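Local structure of ParM protein (Staphylococcus aureus, 3JS6) at residues 52-57 and 143-148; 102-107 and 150-155. The protein forms actin-like filaments that probably drive segregation of plasmid pSK41 to daughter cells. One frame throughout, in Å; residues are numbered along the deposited sequence.

Interaction 1. Residues 52-57 and 143-148; sequences SEFIIN and IEIDGI
D146 reaches across to the start of strand 52-56 and grips it with both carboxylate oxygens. OD1 takes the hydroxyl of S52 on its syn side, tilted out of the carboxylate plane (S52 OG to D146 OD1 2.9 Å), while D146 OD2 receives the backbone N of E53 at 2.8 Å, the donor standing above the carboxylate plane. Chi1 of D146 is -67°, which swings CG back beside its own backbone N, and that N is itself bonded to E53 O at 2.8 Å. Further along, I55 and E144 form an antiparallel hydrogen-bonded pair, each N bonded to the other's O, and the type I' turn from I145 to I148 leads the chain away into strand 148-161. F54, I56, I143 and I145 share one face, where the first three meet helix 90-104 and I145 touches R105. The F54 ring meets CG2 of I143 at its edge, and its CE2 lies 3.8 Å from CG1 of I145. The side chains of I56 and I143 lie alongside each other, pointing the same way, with I56 CD1 3.9 Å from I143 CG2. The other face carries I55 and E144, also side by side, with I55 CD1 3.6 Å from E144 OE1. E53 turns its carboxylate to K34 in a salt bridge. R105 binds both S52 OG and D146 OD1, so the guanidinium probably offsets D146's negative charge and holds the serine-aspartate pair in place.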
# COMPACT_ATOMS: atom_id res chain seq x y z
N SER A 52 2.42 -18.26 6.63
CA SER A 52 2.82 -19.32 5.72
C SER A 52 4.33 -19.50 5.61
O SER A 52 5.10 -18.64 6.01
CB SER A 52 2.25 -19.06 4.32
OG SER A 52 0.85 -19.10 4.32
N GLU A 53 4.73 -20.65 5.08
CA GLU A 53 6.14 -20.97 4.89
C GLU A 53 6.44 -20.89 3.42
O GLU A 53 5.66 -21.41 2.60
CB GLU A 53 6.44 -22.39 5.39
CG GLU A 53 6.12 -22.59 6.85
CD GLU A 53 6.49 -23.99 7.33
OE1 GLU A 53 6.50 -24.93 6.50
OE2 GLU A 53 6.78 -24.14 8.54
N PHE A 54 7.55 -20.25 3.08
CA PHE A 54 7.96 -20.07 1.69
C PHE A 54 9.36 -20.60 1.40
O PHE A 54 10.33 -20.24 2.09
CB PHE A 54 7.93 -18.58 1.31
CG PHE A 54 6.59 -17.93 1.50
CD1 PHE A 54 6.12 -17.59 2.76
CD2 PHE A 54 5.78 -17.69 0.39
CE1 PHE A 54 4.85 -17.02 2.91
CE2 PHE A 54 4.52 -17.13 0.54
CZ PHE A 54 4.06 -16.79 1.81
N ILE A 55 9.46 -21.45 0.38
CA ILE A 55 10.76 -21.97 -0.07
C ILE A 55 10.90 -21.48 -1.50
O ILE A 55 10.06 -21.78 -2.37
CB ILE A 55 10.82 -23.50 -0.02
CG1 ILE A 55 10.80 -23.97 1.43
CG2 ILE A 55 12.10 -23.99 -0.69
CD1 ILE A 55 10.75 -25.48 1.57
N ILE A 56 11.96 -20.71 -1.75
CA ILE A 56 12.17 -20.10 -3.07
C ILE A 56 13.24 -20.82 -3.90
O ILE A 56 14.38 -20.99 -3.44
CB ILE A 56 12.64 -18.62 -2.92
CG1 ILE A 56 11.79 -17.86 -1.89
CG2 ILE A 56 12.62 -17.94 -4.29
CD1 ILE A 56 10.30 -17.98 -2.10
N ASN A 57 12.88 -21.20 -5.12
CA ASN A 57 13.78 -21.91 -6.06
C ASN A 57 14.51 -23.12 -5.48
O ASN A 57 15.70 -23.34 -5.76
CB ASN A 57 14.79 -20.94 -6.68
CG ASN A 57 14.14 -19.96 -7.63
OD1 ASN A 57 13.20 -20.31 -8.36
ND2 ASN A 57 14.61 -18.73 -7.62
N ILE A 143 8.11 -21.11 -6.33
CA ILE A 143 7.86 -20.81 -4.93
C ILE A 143 6.96 -21.89 -4.38
O ILE A 143 5.95 -22.26 -4.98
CB ILE A 143 7.17 -19.43 -4.74
CG1 ILE A 143 8.08 -18.32 -5.26
CG2 ILE A 143 6.83 -19.22 -3.25
CD1 ILE A 143 7.43 -16.97 -5.18
N GLU A 144 7.34 -22.41 -3.22
CA GLU A 144 6.56 -23.44 -2.56
C GLU A 144 5.94 -22.75 -1.35
O GLU A 144 6.67 -22.26 -0.47
CB GLU A 144 7.50 -24.57 -2.11
CG GLU A 144 6.82 -25.87 -1.78
CD GLU A 144 7.72 -26.80 -0.99
OE1 GLU A 144 7.67 -26.76 0.26
OE2 GLU A 144 8.48 -27.55 -1.63
N ILE A 145 4.61 -22.69 -1.31
CA ILE A 145 3.90 -22.04 -0.21
C ILE A 145 3.24 -23.14 0.60
O ILE A 145 2.43 -23.90 0.06
CB ILE A 145 2.80 -21.06 -0.70
CG1 ILE A 145 3.40 -20.03 -1.67
CG2 ILE A 145 2.22 -20.29 0.51
CD1 ILE A 145 3.35 -20.44 -3.14
N ASP A 146 3.62 -23.25 1.87
CA ASP A 146 3.08 -24.29 2.74
C ASP A 146 3.12 -25.65 2.02
O ASP A 146 2.13 -26.40 1.99
CB ASP A 146 1.65 -23.92 3.15
CG ASP A 146 1.62 -22.69 4.04
OD1 ASP A 146 0.62 -21.94 3.99
OD2 ASP A 146 2.59 -22.48 4.80
N GLY A 147 4.27 -25.95 1.41
CA GLY A 147 4.46 -27.21 0.70
C GLY A 147 3.90 -27.33 -0.71
O GLY A 147 4.14 -28.32 -1.38
N ILE A 148 3.16 -26.34 -1.19
CA ILE A 148 2.58 -26.41 -2.53
C ILE A 148 3.41 -25.62 -3.55
O ILE A 148 3.52 -24.40 -3.47
CB ILE A 148 1.13 -25.84 -2.54
CG1 ILE A 148 0.26 -26.57 -1.51
CG2 ILE A 148 0.53 -25.95 -3.93
CD1 ILE A 148 0.09 -28.07 -1.78

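Interaction 2. Residues 102-107 and 150-155; sequences LLAREV and KTINVK
A104 sets its methyl group against the end of I152, with A104 CB 3.6 Å from CD1 and 3.7 Å from CG1 of that isoleucine. A104 CB also lies 4.2 Å from CB of K150, so the last part of helix 90-104 rests on two residues that point from one face of strand 148-161, while T151 between them points away. From there the lysine chain follows the polypeptide as it leaves the helix. K150 is bent at chi2 (-60°) and fully extended beyond it, which carries CD and CE past the carbonyl of A104, with K150 CE 3.8 Å from A104 O, and delivers the ammonium group to the backbone of V107. K150 NZ hydrogen-bonds V107 O at 2.6 Å, lying in the carbonyl plane with a C=O...N angle of 155°. This is the helix-on-sheet layer of the actin-like N-terminal domain: helix 90-104 lies against the sheet, and the chain then turns back into it as strand 111-120, which runs parallel to strand 148-161. A type I turn from A104 to V107, closed by V107 N to A104 O at 2.9 Å, begins that reversal. K150 NZ also bonds to E109 O, so two nearby parts of the linker converge on one ammonium group, and both V107 O and E109 O accept from it. V107 turns its side chain inward to V112 and Y5, and A104 touches M7 as well. R105 points its CB away from the strand.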
# COMPACT_ATOMS: atom_id res chain seq x y z
N LEU A 102 2.23 -15.53 -2.09
CA LEU A 102 0.91 -15.56 -1.46
C LEU A 102 -0.18 -15.39 -2.52
O LEU A 102 -1.23 -16.01 -2.44
CB LEU A 102 0.73 -14.44 -0.42
CG LEU A 102 0.92 -14.71 1.07
CD1 LEU A 102 0.42 -13.45 1.83
CD2 LEU A 102 0.13 -15.96 1.53
N LEU A 103 0.06 -14.50 -3.47
CA LEU A 103 -0.92 -14.30 -4.52
C LEU A 103 -0.96 -15.54 -5.43
O LEU A 103 -2.05 -15.98 -5.82
CB LEU A 103 -0.63 -13.03 -5.33
CG LEU A 103 -0.71 -11.69 -4.55
CD1 LEU A 103 -0.54 -10.52 -5.52
CD2 LEU A 103 -2.06 -11.57 -3.82
N ALA A 104 0.21 -16.12 -5.72
CA ALA A 104 0.28 -17.31 -6.57
C ALA A 104 -0.49 -18.47 -5.96
O ALA A 104 -1.13 -19.25 -6.67
CB ALA A 104 1.77 -17.73 -6.83
N ARG A 105 -0.45 -18.58 -4.64
CA ARG A 105 -1.14 -19.66 -3.97
C ARG A 105 -2.65 -19.59 -4.18
O ARG A 105 -3.36 -20.57 -4.01
CB ARG A 105 -0.82 -19.65 -2.47
CG ARG A 105 -1.17 -20.96 -1.75
CD ARG A 105 -2.37 -20.76 -0.83
NE ARG A 105 -2.09 -19.76 0.20
CZ ARG A 105 -1.41 -20.00 1.32
NH1 ARG A 105 -1.20 -19.02 2.19
NH2 ARG A 105 -0.97 -21.22 1.58
N GLU A 106 -3.16 -18.41 -4.53
CA GLU A 106 -4.60 -18.25 -4.77
C GLU A 106 -5.02 -18.74 -6.16
O GLU A 106 -6.19 -18.70 -6.49
CB GLU A 106 -5.01 -16.79 -4.58
CG GLU A 106 -4.87 -16.29 -3.12
CD GLU A 106 -5.62 -17.18 -2.13
OE1 GLU A 106 -6.67 -17.76 -2.48
OE2 GLU A 106 -5.17 -17.28 -0.97
N VAL A 107 -4.06 -19.20 -6.96
CA VAL A 107 -4.38 -19.71 -8.31
C VAL A 107 -4.23 -21.22 -8.19
O VAL A 107 -3.15 -21.71 -7.87
CB VAL A 107 -3.38 -19.23 -9.38
CG1 VAL A 107 -3.69 -19.94 -10.71
CG2 VAL A 107 -3.46 -17.69 -9.55
N LYS A 150 4.46 -23.70 -6.85
CA LYS A 150 3.84 -22.89 -7.90
C LYS A 150 4.99 -22.40 -8.75
O LYS A 150 6.00 -21.93 -8.21
CB LYS A 150 3.12 -21.66 -7.33
CG LYS A 150 1.84 -21.96 -6.56
CD LYS A 150 0.81 -22.67 -7.41
CE LYS A 150 -0.44 -22.97 -6.61
NZ LYS A 150 -1.47 -23.70 -7.39
N THR A 151 4.83 -22.53 -10.06
CA THR A 151 5.81 -22.05 -11.01
C THR A 151 5.24 -20.72 -11.44
O THR A 151 4.14 -20.67 -11.99
CB THR A 151 5.88 -22.97 -12.26
OG1 THR A 151 6.40 -24.24 -11.88
CG2 THR A 151 6.77 -22.35 -13.32
N ILE A 152 5.98 -19.64 -11.22
CA ILE A 152 5.48 -18.32 -11.56
C ILE A 152 6.23 -17.63 -12.68
O ILE A 152 7.43 -17.35 -12.55
CB ILE A 152 5.51 -17.39 -10.32
CG1 ILE A 152 4.58 -17.97 -9.25
CG2 ILE A 152 5.10 -15.97 -10.71
CD1 ILE A 152 5.20 -18.03 -7.88
N ASN A 153 5.55 -17.36 -13.78
CA ASN A 153 6.15 -16.66 -14.91
C ASN A 153 5.59 -15.24 -14.99
O ASN A 153 4.38 -15.05 -14.92
CB ASN A 153 5.92 -17.44 -16.20
CG ASN A 153 6.53 -18.83 -16.16
OD1 ASN A 153 5.83 -19.83 -16.33
ND2 ASN A 153 7.84 -18.89 -15.95
N VAL A 154 6.44 -14.25 -15.15
CA VAL A 154 5.97 -12.88 -15.24
C VAL A 154 6.03 -12.44 -16.70
O VAL A 154 7.11 -12.40 -17.31
CB VAL A 154 6.81 -11.94 -14.37
CG1 VAL A 154 6.34 -10.50 -14.55
CG2 VAL A 154 6.67 -12.34 -12.88
N LYS A 155 4.87 -12.11 -17.25
CA LYS A 155 4.76 -11.73 -18.66
C LYS A 155 4.86 -10.24 -18.89
O LYS A 155 4.96 -9.79 -20.03
CB LYS A 155 3.42 -12.22 -19.21
CG LYS A 155 3.23 -13.71 -19.05
CD LYS A 155 4.40 -14.47 -19.64
CE LYS A 155 4.19 -15.97 -19.51
NZ LYS A 155 5.30 -16.74 -20.15

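Overall arrangement
After strands 4-11, 15-20 and 23-33, the chain lays down strand 52-56, then runs through helix 90-104 to residues 102-107, returns through strand 111-120 and helix 128-137, and comes back as strand 141-145. There interaction 1 closes a loop of 85 intervening residues. A tight turn leads from strand 141-145 straight into strand 148-161, the other arm of the hairpin, where interaction 2 closes a shorter loop of 42. The segments alternate along the chain, so the two loops cross rather than nest. Interaction 1 joins neighbouring strands within the large sheet, whereas interaction 2 ties the helix end and its exit turn to that sheet. I143 O to K150 N, at 2.8 Å, links them directly across the hairpin.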